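Side-chain contact in response regulator protein (PDB 3RQI), which probably acts as a two-component transcriptional regulator, pairing a phosphorylatable CheY-like receiver domain with a Fis-type helix-turn-helix region likely to bind DNA: residues K8-I13 / E113-A118. Sequence-based numbering, arbitrary orientation.
Sequences KNFLVI and ESILAA
Phe10 points its ring from strand 9-13 at helix 112-118 and meets two successive residues there, Ile115 and Leu116, with the ring's far edge. The closer touch is to Leu116, whose methyl CD2 lies 4.1 Å from Phe10 CE1. Next to it, Ile115 offers its branch methyl CG2 to Phe10 CZ at 4.3 Å. Both methyls lie near the ring plane, so the aliphatic carbons abut the rim rather than stacking on a face. With CG anti to the backbone N (chi1 -155°), the phenyl group reaches out from the strand and spans much of the gap to the helix, where the nearest CA atoms, those of Phe10 and Leu116, are still 10.6 Å apart. The two helix residues arrive differently: Ile115 has its CB directed at the strand, whereas Leu116 starts off to one side and brings only its end back to the ring.

Leu27 of helix 17-29 touches both Phe10 and Leu116, while Leu23 of the same helix touches Ile115, which also packs on Leu83 and Leu85 of strand 81-86. The contact thus belongs to the hydrophobic layer between the parallel sheet of a CheY-like receiver fold and helices 17-29 and 112-118, the latter following the last strand, 104-107. Burying just 83 Å² and wholly apolar, it relies on dispersion and exclusion of water; with no directional bond between strand and helix, the angle of the ring is set by packing.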
loop_
_atom_site.group_PDB
_atom_site.type_symbol
_atom_site.label_atom_id
_atom_site.label_comp_id
_atom_site.label_asym_id
_atom_site.label_seq_id
_atom_site.Cartn_x
_atom_site.Cartn_y
_atom_site.Cartn_z
ATOM N N LYS A 8 -11.199 -20.610 -16.700
ATOM C CA LYS A 8 -10.178 -20.497 -15.667
ATOM C C LYS A 8 -8.779 -20.337 -16.229
ATOM O O LYS A 8 -7.846 -21.022 -15.796
ATOM C CB LYS A 8 -10.238 -21.707 -14.738
ATOM C CG LYS A 8 -11.449 -21.690 -13.800
ATOM C CD LYS A 8 -11.681 -23.052 -13.114
ATOM C CE LYS A 8 -10.756 -23.276 -11.919
ATOM N NZ LYS A 8 -11.106 -24.503 -11.142
ATOM N N ASN A 9 -8.641 -19.450 -17.207
ATOM C CA ASN A 9 -7.338 -19.154 -17.793
ATOM C C ASN A 9 -6.580 -18.138 -16.934
ATOM O O ASN A 9 -7.106 -17.088 -16.621
ATOM C CB ASN A 9 -7.523 -18.642 -19.227
ATOM C CG ASN A 9 -8.160 -19.696 -20.133
ATOM O OD1 ASN A 9 -7.607 -20.776 -20.334
ATOM N ND2 ASN A 9 -9.323 -19.381 -20.674
ATOM N N PHE A 10 -5.337 -18.474 -16.582
ATOM C CA PHE A 10 -4.517 -17.708 -15.664
ATOM C C PHE A 10 -3.187 -17.354 -16.342
ATOM O O PHE A 10 -2.507 -18.250 -16.877
ATOM C CB PHE A 10 -4.266 -18.620 -14.436
ATOM C CG PHE A 10 -3.969 -17.881 -13.166
ATOM C CD1 PHE A 10 -4.799 -18.008 -12.056
ATOM C CD2 PHE A 10 -2.814 -17.097 -13.061
ATOM C CE1 PHE A 10 -4.517 -17.308 -10.862
ATOM C CE2 PHE A 10 -2.512 -16.424 -11.882
ATOM C CZ PHE A 10 -3.361 -16.522 -10.778
ATOM N N LEU A 11 -2.797 -16.081 -16.297
ATOM C CA LEU A 11 -1.462 -15.631 -16.808
ATOM C C LEU A 11 -0.570 -15.260 -15.627
ATOM O O LEU A 11 -0.903 -14.367 -14.868
ATOM C CB LEU A 11 -1.638 -14.415 -17.695
ATOM C CG LEU A 11 -0.333 -13.786 -18.298
ATOM C CD1 LEU A 11 0.518 -14.760 -19.098
ATOM C CD2 LEU A 11 -0.628 -12.519 -19.143
ATOM N N VAL A 12 0.539 -15.961 -15.513
ATOM C CA VAL A 12 1.542 -15.684 -14.478
ATOM C C VAL A 12 2.694 -14.900 -15.117
ATOM O O VAL A 12 3.388 -15.446 -15.957
ATOM C CB VAL A 12 2.035 -17.009 -13.834
ATOM C CG1 VAL A 12 3.275 -16.721 -12.964
ATOM C CG2 VAL A 12 0.887 -17.697 -12.999
ATOM N N ILE A 13 2.903 -13.665 -14.678
ATOM C CA ILE A 13 4.002 -12.829 -15.226
ATOM C C ILE A 13 5.057 -12.658 -14.131
ATOM O O ILE A 13 4.851 -11.922 -13.156
ATOM C CB ILE A 13 3.486 -11.446 -15.638
ATOM C CG1 ILE A 13 2.376 -11.600 -16.706
ATOM C CG2 ILE A 13 4.673 -10.582 -16.171
ATOM C CD1 ILE A 13 1.511 -10.331 -16.836
ATOM N N GLU A 113 -3.843 -20.832 -2.344
ATOM C CA GLU A 113 -5.141 -20.443 -1.740
ATOM C C GLU A 113 -5.267 -18.937 -1.481
ATOM O O GLU A 113 -6.304 -18.333 -1.794
ATOM C CB GLU A 113 -5.441 -21.246 -0.450
ATOM N N SER A 114 -4.214 -18.317 -0.951
ATOM C CA SER A 114 -4.284 -16.887 -0.631
ATOM C C SER A 114 -4.215 -16.010 -1.885
ATOM O O SER A 114 -4.811 -14.930 -1.936
ATOM C CB SER A 114 -3.244 -16.496 0.395
ATOM O OG SER A 114 -1.959 -16.458 -0.134
ATOM N N ILE A 115 -3.508 -16.513 -2.893
ATOM C CA ILE A 115 -3.432 -15.816 -4.190
ATOM C C ILE A 115 -4.829 -15.819 -4.806
ATOM O O ILE A 115 -5.324 -14.763 -5.190
ATOM C CB ILE A 115 -2.381 -16.475 -5.132
ATOM C CG1 ILE A 115 -0.986 -16.109 -4.644
ATOM C CG2 ILE A 115 -2.550 -15.986 -6.617
ATOM C CD1 ILE A 115 0.096 -16.928 -5.277
ATOM N N LEU A 116 -5.482 -16.996 -4.862
ATOM C CA LEU A 116 -6.867 -17.072 -5.345
ATOM C C LEU A 116 -7.826 -16.193 -4.527
ATOM O O LEU A 116 -8.674 -15.496 -5.110
ATOM C CB LEU A 116 -7.351 -18.536 -5.428
ATOM C CG LEU A 116 -6.647 -19.365 -6.522
ATOM C CD1 LEU A 116 -6.936 -20.887 -6.394
ATOM C CD2 LEU A 116 -6.966 -18.881 -7.953
ATOM N N ALA A 117 -7.698 -16.225 -3.191
ATOM C CA ALA A 117 -8.538 -15.386 -2.311
ATOM C C ALA A 117 -8.415 -13.900 -2.667
ATOM O O ALA A 117 -9.427 -13.165 -2.769
ATOM C CB ALA A 117 -8.166 -15.628 -0.804
ATOM N N ALA A 118 -7.174 -13.481 -2.895
ATOM C CA ALA A 118 -6.832 -12.066 -3.168
ATOM C C ALA A 118 -7.377 -11.602 -4.519
ATOM O O ALA A 118 -7.595 -10.403 -4.756
ATOM C CB ALA A 118 -5.363 -11.880 -3.103
#